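Local coordinates for protein C-domain type II peptide synthetase (Streptomyces globisporus, PDB 4ZNM) that belongs to the free-standing condensation-domain proteins of the nonribosomal peptide synthetase family, built on the two-lobed CoA-dependent acyltransferase fold, at residues D38-V49 against L121-R132; P239-F247 against R396-P407. All blocks are in the same frame, centred on the assembly; numbering follows the deposited sequence.

Interaction 1: D38-V49 against L121-R132; sequences DVGPFGPMYHIV and LNEVESTGLSVR. With NA (sodium ion), chain C.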
# COMPACT_ATOMS: atom_id res chain seq x y z
N ASP A 38 7.31 7.13 20.07
CA ASP A 38 6.43 7.69 19.07
C ASP A 38 6.52 6.81 17.81
O ASP A 38 7.19 7.16 16.84
CB ASP A 38 6.82 9.15 18.79
CG ASP A 38 5.74 9.91 18.03
OD1 ASP A 38 4.60 9.39 17.86
OD2 ASP A 38 6.05 11.05 17.62
N VAL A 39 5.84 5.66 17.85
CA VAL A 39 5.94 4.67 16.78
C VAL A 39 4.56 4.18 16.33
O VAL A 39 3.52 4.61 16.84
CB VAL A 39 6.80 3.48 17.22
CG1 VAL A 39 8.13 3.95 17.63
CG2 VAL A 39 6.18 2.75 18.36
N GLY A 40 4.57 3.31 15.34
CA GLY A 40 3.35 2.71 14.83
C GLY A 40 2.56 3.65 13.93
O GLY A 40 3.05 4.69 13.51
N PRO A 41 1.31 3.30 13.68
CA PRO A 41 0.49 4.00 12.68
C PRO A 41 0.17 5.46 12.99
O PRO A 41 -0.16 6.16 12.05
CB PRO A 41 -0.80 3.17 12.63
CG PRO A 41 -0.78 2.31 13.86
CD PRO A 41 0.64 2.11 14.24
N PHE A 42 0.27 5.90 14.25
CA PHE A 42 0.04 7.30 14.54
C PHE A 42 1.37 8.01 14.83
O PHE A 42 1.40 9.15 15.29
CB PHE A 42 -0.98 7.43 15.69
CG PHE A 42 -2.27 6.79 15.33
CD1 PHE A 42 -3.19 7.48 14.57
CD2 PHE A 42 -2.52 5.46 15.65
CE1 PHE A 42 -4.37 6.89 14.17
CE2 PHE A 42 -3.71 4.85 15.27
CZ PHE A 42 -4.64 5.55 14.52
N GLY A 43 2.46 7.32 14.55
CA GLY A 43 3.77 7.93 14.63
C GLY A 43 4.22 8.50 13.28
O GLY A 43 3.56 8.33 12.25
N PRO A 44 5.38 9.15 13.27
CA PRO A 44 5.86 9.94 12.13
C PRO A 44 6.48 9.09 11.03
O PRO A 44 6.82 9.67 10.02
CB PRO A 44 6.92 10.85 12.75
CG PRO A 44 7.45 10.07 13.92
CD PRO A 44 6.28 9.23 14.44
N MSE A 45 6.62 7.77 11.21
CA MSE A 45 7.13 6.95 10.11
C MSE A 45 6.02 6.21 9.36
O MSE A 45 6.29 5.45 8.41
CB MSE A 45 8.18 5.95 10.64
CG MSE A 45 9.41 6.58 11.25
SE MSE A 45 10.40 7.73 9.92
CE MSE A 45 11.08 6.29 8.78
N TYR A 46 4.77 6.40 9.76
CA TYR A 46 3.70 5.67 9.07
C TYR A 46 3.22 6.55 7.92
O TYR A 46 2.20 7.25 7.99
CB TYR A 46 2.56 5.30 10.03
CG TYR A 46 1.54 4.43 9.39
CD1 TYR A 46 1.83 3.10 9.09
CD2 TYR A 46 0.29 4.92 9.08
CE1 TYR A 46 0.90 2.27 8.51
CE2 TYR A 46 -0.66 4.09 8.47
CZ TYR A 46 -0.34 2.78 8.21
OH TYR A 46 -1.26 1.95 7.59
N HIS A 47 4.02 6.55 6.86
CA HIS A 47 3.77 7.38 5.71
C HIS A 47 3.85 6.57 4.43
O HIS A 47 4.18 5.39 4.43
CB HIS A 47 4.75 8.57 5.66
CG HIS A 47 6.19 8.21 5.88
ND1 HIS A 47 6.83 7.21 5.17
CD2 HIS A 47 7.10 8.71 6.75
CE1 HIS A 47 8.08 7.13 5.58
NE2 HIS A 47 8.28 8.03 6.52
N ILE A 48 3.47 7.22 3.33
CA ILE A 48 3.53 6.60 2.03
C ILE A 48 4.27 7.59 1.13
O ILE A 48 4.03 8.79 1.21
CB ILE A 48 2.10 6.25 1.50
CG1 ILE A 48 2.14 5.65 0.10
CG2 ILE A 48 1.22 7.51 1.48
CD1 ILE A 48 0.72 5.11 -0.36
N VAL A 49 5.18 7.08 0.29
CA VAL A 49 6.00 7.95 -0.56
C VAL A 49 5.80 7.53 -1.98
O VAL A 49 5.59 6.36 -2.26
CB VAL A 49 7.51 7.90 -0.21
CG1 VAL A 49 7.73 8.22 1.22
CG2 VAL A 49 8.06 6.51 -0.56
N LEU A 121 14.27 9.20 -3.46
CA LEU A 121 13.04 8.58 -2.94
C LEU A 121 13.32 7.90 -1.57
O LEU A 121 12.59 8.09 -0.58
CB LEU A 121 12.49 7.59 -3.97
CG LEU A 121 11.26 6.77 -3.58
CD1 LEU A 121 10.13 7.67 -3.14
CD2 LEU A 121 10.81 5.89 -4.72
N ASN A 122 14.40 7.14 -1.50
CA ASN A 122 14.69 6.38 -0.29
C ASN A 122 15.02 7.29 0.86
O ASN A 122 14.63 7.02 2.00
CB ASN A 122 15.86 5.44 -0.51
CG ASN A 122 15.42 4.06 -0.92
OD1 ASN A 122 14.31 3.88 -1.43
ND2 ASN A 122 16.26 3.08 -0.68
N GLU A 123 15.75 8.36 0.57
CA GLU A 123 16.13 9.29 1.61
C GLU A 123 14.88 9.95 2.17
O GLU A 123 14.72 10.05 3.38
CB GLU A 123 17.10 10.37 1.08
CG GLU A 123 17.51 11.33 2.19
CD GLU A 123 18.22 12.55 1.67
OE1 GLU A 123 18.82 12.47 0.57
OE2 GLU A 123 18.18 13.59 2.36
N VAL A 124 13.97 10.37 1.31
CA VAL A 124 12.74 11.00 1.79
C VAL A 124 11.97 9.99 2.65
O VAL A 124 11.50 10.33 3.72
CB VAL A 124 11.87 11.54 0.64
CG1 VAL A 124 10.47 11.91 1.12
CG2 VAL A 124 12.56 12.72 0.00
N GLU A 125 11.90 8.73 2.22
CA GLU A 125 11.20 7.70 2.99
C GLU A 125 11.81 7.47 4.37
O GLU A 125 11.13 7.02 5.28
CB GLU A 125 11.18 6.36 2.23
CG GLU A 125 10.31 5.31 2.87
CD GLU A 125 10.42 3.93 2.19
OE1 GLU A 125 9.90 2.94 2.79
OE2 GLU A 125 11.03 3.85 1.10
N SER A 126 13.10 7.73 4.53
CA SER A 126 13.70 7.60 5.85
C SER A 126 13.44 8.79 6.77
O SER A 126 13.81 8.74 7.93
CB SER A 126 15.20 7.38 5.76
OG SER A 126 15.82 8.60 5.38
N THR A 127 12.77 9.83 6.30
CA THR A 127 12.45 10.96 7.15
C THR A 127 11.05 10.81 7.74
O THR A 127 10.26 9.99 7.26
CB THR A 127 12.55 12.30 6.41
OG1 THR A 127 11.51 12.40 5.42
CG2 THR A 127 13.91 12.42 5.76
N GLY A 128 10.75 11.56 8.79
CA GLY A 128 9.48 11.44 9.50
C GLY A 128 8.48 12.51 9.11
O GLY A 128 8.83 13.54 8.54
N LEU A 129 7.22 12.22 9.39
CA LEU A 129 6.14 13.15 9.05
C LEU A 129 5.00 12.91 10.05
O LEU A 129 4.31 11.91 9.95
CB LEU A 129 5.70 12.93 7.61
CG LEU A 129 4.52 13.75 7.09
CD1 LEU A 129 4.80 15.21 7.24
CD2 LEU A 129 4.24 13.44 5.62
N SER A 130 4.84 13.81 11.00
CA SER A 130 3.85 13.67 12.07
C SER A 130 2.43 13.68 11.55
O SER A 130 2.15 14.24 10.48
CB SER A 130 4.02 14.81 13.06
OG SER A 130 3.56 16.02 12.49
N VAL A 131 1.53 13.02 12.29
CA VAL A 131 0.09 13.14 12.01
C VAL A 131 -0.55 14.16 12.97
O VAL A 131 -1.68 14.61 12.79
CB VAL A 131 -0.61 11.75 12.13
CG1 VAL A 131 -0.71 11.34 13.59
CG2 VAL A 131 -1.96 11.82 11.42
N ARG A 132 0.18 14.52 14.01
CA ARG A 132 -0.39 15.32 15.10
C ARG A 132 -0.47 16.80 14.75
O ARG A 132 -1.19 17.57 15.40
CB ARG A 132 0.42 15.12 16.39
CG ARG A 132 0.20 13.71 16.96
CD ARG A 132 0.62 13.56 18.43
NE ARG A 132 2.07 13.78 18.56
CZ ARG A 132 2.99 12.83 18.40
NH1 ARG A 132 4.27 13.12 18.54
NH2 ARG A 132 2.63 11.58 18.12
NA NA C . 2.81 16.63 10.21
O HOH W 1 0.23 10.30 17.43
O HOH W 2 2.75 11.46 14.40
O HOH W 3 4.99 17.20 10.27

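Interaction 2: P239-F247 against R396-P407; sequences PKGTAWQRF and RQLSQAEGSDIP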
# COMPACT_ATOMS: atom_id res chain seq x y z
N PRO A 239 14.08 -1.68 19.48
CA PRO A 239 13.41 -0.51 18.90
C PRO A 239 12.73 -0.81 17.56
O PRO A 239 13.26 -1.53 16.72
CB PRO A 239 14.57 0.48 18.70
CG PRO A 239 15.81 -0.35 18.69
CD PRO A 239 15.52 -1.46 19.65
N LYS A 240 11.54 -0.25 17.39
CA LYS A 240 10.77 -0.39 16.18
C LYS A 240 11.49 0.17 14.95
O LYS A 240 11.96 1.31 14.94
CB LYS A 240 9.44 0.32 16.35
CG LYS A 240 8.47 0.19 15.18
CD LYS A 240 7.98 -1.25 15.01
CE LYS A 240 7.14 -1.41 13.72
NZ LYS A 240 5.87 -0.65 13.79
N GLY A 241 11.47 -0.60 13.88
CA GLY A 241 11.90 -0.13 12.58
C GLY A 241 11.34 -1.04 11.51
O GLY A 241 11.03 -2.19 11.79
N THR A 242 11.20 -0.51 10.30
CA THR A 242 10.77 -1.32 9.18
C THR A 242 11.75 -1.16 8.03
O THR A 242 12.07 -0.04 7.63
CB THR A 242 9.37 -0.93 8.74
OG1 THR A 242 8.46 -1.05 9.86
CG2 THR A 242 8.89 -1.79 7.62
N ALA A 243 12.19 -2.29 7.50
CA ALA A 243 13.07 -2.32 6.34
C ALA A 243 12.27 -2.87 5.17
O ALA A 243 11.26 -3.54 5.36
CB ALA A 243 14.29 -3.15 6.59
N TRP A 244 12.75 -2.58 3.98
CA TRP A 244 12.08 -2.95 2.75
C TRP A 244 13.11 -3.51 1.78
O TRP A 244 14.21 -2.94 1.63
CB TRP A 244 11.39 -1.74 2.14
CG TRP A 244 10.27 -1.20 2.96
CD1 TRP A 244 10.35 -0.27 3.97
CD2 TRP A 244 8.89 -1.56 2.86
NE1 TRP A 244 9.10 -0.03 4.47
CE2 TRP A 244 8.19 -0.81 3.82
CE3 TRP A 244 8.18 -2.45 2.05
CZ2 TRP A 244 6.84 -0.91 3.97
CZ3 TRP A 244 6.83 -2.54 2.22
CH2 TRP A 244 6.17 -1.78 3.17
N GLN A 245 12.77 -4.65 1.17
CA GLN A 245 13.56 -5.20 0.07
C GLN A 245 12.74 -5.12 -1.19
O GLN A 245 11.57 -5.51 -1.21
CB GLN A 245 13.99 -6.64 0.37
CG GLN A 245 15.06 -6.68 1.49
CD GLN A 245 15.57 -8.07 1.81
OE1 GLN A 245 15.65 -8.94 0.93
NE2 GLN A 245 15.90 -8.30 3.09
N ARG A 246 13.34 -4.59 -2.25
CA ARG A 246 12.63 -4.31 -3.50
C ARG A 246 12.94 -5.39 -4.48
O ARG A 246 14.03 -5.92 -4.46
CB ARG A 246 13.07 -2.98 -4.09
CG ARG A 246 13.31 -1.92 -3.09
CD ARG A 246 12.04 -1.30 -2.62
NE ARG A 246 12.38 -0.21 -1.72
CZ ARG A 246 11.52 0.39 -0.91
NH1 ARG A 246 10.26 -0.00 -0.88
NH2 ARG A 246 11.95 1.36 -0.14
N PHE A 247 11.98 -5.74 -5.32
CA PHE A 247 12.23 -6.72 -6.36
C PHE A 247 11.34 -6.42 -7.56
O PHE A 247 10.42 -5.60 -7.50
CB PHE A 247 11.98 -8.14 -5.85
CG PHE A 247 10.57 -8.41 -5.48
CD1 PHE A 247 10.12 -8.13 -4.21
CD2 PHE A 247 9.69 -8.96 -6.39
CE1 PHE A 247 8.80 -8.38 -3.84
CE2 PHE A 247 8.36 -9.24 -6.02
CZ PHE A 247 7.93 -8.94 -4.75
N ARG A 396 11.74 -0.03 -8.39
CA ARG A 396 12.70 0.30 -7.35
C ARG A 396 13.58 -0.92 -7.16
O ARG A 396 13.11 -2.04 -7.23
CB ARG A 396 12.00 0.68 -6.04
CG ARG A 396 11.19 1.97 -6.08
CD ARG A 396 10.50 2.29 -4.77
NE ARG A 396 11.40 2.84 -3.75
CZ ARG A 396 10.99 3.24 -2.54
NH1 ARG A 396 9.72 3.15 -2.22
NH2 ARG A 396 11.85 3.74 -1.66
N GLN A 397 14.86 -0.70 -6.92
CA GLN A 397 15.79 -1.80 -6.78
C GLN A 397 16.56 -1.63 -5.47
O GLN A 397 17.04 -2.59 -4.87
CB GLN A 397 16.71 -1.84 -8.02
CG GLN A 397 15.90 -2.10 -9.31
CD GLN A 397 16.57 -1.62 -10.58
OE1 GLN A 397 17.74 -1.92 -10.82
NE2 GLN A 397 15.83 -0.88 -11.40
N LEU A 398 16.59 -0.39 -5.00
CA LEU A 398 17.35 -0.02 -3.83
C LEU A 398 16.58 -0.37 -2.58
O LEU A 398 15.51 0.18 -2.34
CB LEU A 398 17.64 1.49 -3.85
CG LEU A 398 18.99 2.02 -3.41
CD1 LEU A 398 20.15 1.25 -3.99
CD2 LEU A 398 19.07 3.46 -3.86
N SER A 399 17.14 -1.25 -1.78
CA SER A 399 16.51 -1.58 -0.51
C SER A 399 16.69 -0.45 0.53
O SER A 399 17.49 0.49 0.36
CB SER A 399 17.06 -2.91 0.01
OG SER A 399 18.36 -2.74 0.55
N GLN A 400 15.90 -0.54 1.58
CA GLN A 400 15.75 0.53 2.55
C GLN A 400 15.88 -0.09 3.93
O GLN A 400 15.10 -0.98 4.29
CB GLN A 400 14.39 1.22 2.41
CG GLN A 400 13.91 2.01 3.62
CD GLN A 400 14.59 3.34 3.70
OE1 GLN A 400 15.53 3.55 4.50
NE2 GLN A 400 14.15 4.24 2.85
N ALA A 401 16.87 0.38 4.69
CA ALA A 401 17.12 -0.16 6.02
C ALA A 401 16.08 0.31 7.04
O ALA A 401 15.79 -0.39 7.99
CB ALA A 401 18.50 0.21 6.47
N GLU A 402 15.53 1.51 6.84
CA GLU A 402 14.60 2.11 7.79
C GLU A 402 13.66 3.08 7.11
O GLU A 402 14.01 4.24 6.89
CB GLU A 402 15.36 2.85 8.90
CG GLU A 402 14.44 3.30 10.04
CD GLU A 402 15.15 3.42 11.40
OE1 GLU A 402 16.31 3.90 11.41
OE2 GLU A 402 14.53 3.03 12.44
N GLY A 403 12.46 2.60 6.78
CA GLY A 403 11.54 3.33 5.94
C GLY A 403 10.14 3.39 6.46
O GLY A 403 9.92 3.36 7.69
N SER A 404 9.18 3.45 5.54
CA SER A 404 7.77 3.53 5.93
C SER A 404 7.41 2.39 6.88
O SER A 404 7.80 1.24 6.70
CB SER A 404 6.85 3.50 4.72
OG SER A 404 7.14 4.55 3.79
N ASP A 405 6.67 2.74 7.92
CA ASP A 405 6.39 1.82 9.02
C ASP A 405 5.35 0.76 8.64
O ASP A 405 4.33 1.04 8.01
CB ASP A 405 5.95 2.67 10.22
CG ASP A 405 5.56 1.84 11.44
OD1 ASP A 405 6.45 1.62 12.31
OD2 ASP A 405 4.38 1.45 11.54
N ILE A 406 5.61 -0.48 9.03
CA ILE A 406 4.60 -1.53 9.09
C ILE A 406 4.25 -1.73 10.57
O ILE A 406 5.11 -2.14 11.34
CB ILE A 406 5.09 -2.85 8.47
CG1 ILE A 406 5.30 -2.70 6.98
CG2 ILE A 406 4.04 -4.00 8.71
CD1 ILE A 406 6.00 -3.91 6.36
N PRO A 407 2.99 -1.44 10.96
CA PRO A 407 2.64 -1.41 12.39
C PRO A 407 3.07 -2.67 13.13
O PRO A 407 3.66 -2.56 14.23
CB PRO A 407 1.10 -1.26 12.37
CG PRO A 407 0.86 -0.47 11.12
CD PRO A 407 1.86 -0.99 10.12
O HOH W 4 10.83 2.47 10.11
O HOH W 5 8.88 1.12 11.57

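Interaction 1: D38-V49 against L121-R132
H47 reaches from the start of strand 47-55 to the chain leaving helix 110-125. Its CB points at that chain, and CG stands between the backbone N and the carbonyl carbon (chi1 47°). M45 O lies over one ring face. H47 CD2 passes 3.4 Å from T127 O, and H47 CE1 lies 3.1 Å from E125 O. H47 NE2 donates to T127 O at 2.9 Å. The acceptor is tilted out of the ring plane, and the bond is bent (130° at the hydrogen). The other ring nitrogen, ND1, is hydrogen-bonded to S404 OG. The imidazole is thus held at both nitrogens. Selenomethionine M45 curls back along its bent chain, which brings SE to T127 O. Farther along, L129 N donates to P44 O (2.7 Å). R132 closes the far end. R132 NH1 and NH2 grip D38 OD2 and OD1 end-on, at 2.9 and 3.0 Å, from above the carboxylate plane. One water joins F42 O to R132 NH2, and another joins F42 O to V131 N. S130 O and OG bind a sodium ion together with E133 and P135. V49 CG2 packs on L121 CD1 (3.5 Å). Strand residues 47-49 run nearly antiparallel to helix residues 121-125. H47 and V49 also touch I154 of strand 148-156, F42 rests on helix 22-28, and G43 O is hydrogen-bonded to H156 of the family's HHxxxD motif.

Interaction 2: P239-F247 against R396-P407
The outer strand 242-249 of the five-stranded sheet meets the loop 396-407, which returns from strand 388-392 of the six-stranded sheet, and W244 and Q400 form a single antiparallel bridge. Two bonds make this hydrogen-bonded pair, W244 N to Q400 O and Q400 N to W244 O, each 2.9 Å. G403 N then donates to T242 O at 2.8 Å. The T242 side chain faces the loop, and its OG1 accepts a nearly straight bond from I406 N (3.0 Å, 176°). T242 CG2 lies against I406 CG1. The indole of W244 has its NE1 edge turned to S404 O, which lies near the ring plane and uses a lone pair (2.9 Å). W244 CZ2 touches I406 CG1. The R246 chain bends at chi2 (-79°), which brings its guanidinium back beside its own strand, where one face meets W244 CB. R246 NE donates to L398 O in the guanidinium plane at 3.2 Å. The R396 guanidinium stacks on the opposite face with centres 3.3 Å apart. At the other end, K240 NZ makes a salt bridge with D405 OD1 (2.8 Å) and also donates to I406 O and P407 O. E125 OE2 forms salt bridges with both R246 and R396, so the stacked arginines share one anion, and R396 NH2 also meets N122 OD1. Their close approach is consistent with that carboxylate offsetting much of the paired positive charge.

How the interactions relate
Both contacts are partly buried and lie near each other, with centres about 12 Å apart. Interaction 1 stays with the six-stranded sheet and its helix 110-125. Interaction 2 ties the other sheet's edge strand to the loop that comes back from the six-stranded one. Interaction 1 is mixed: a salt bridge and waters at one end, aliphatic packing at the other, and a metal site alongside. Interaction 2 relies more on backbone bonds, with charged groups at both ends. The two are joined directly. M45 and D405 share a backbone hydrogen bond. E125 OE1 accepts from S404 N, and N122 OD1 probably hydrogen-bonds R396 NH2. Segment 396-407 therefore bridges the two sheets.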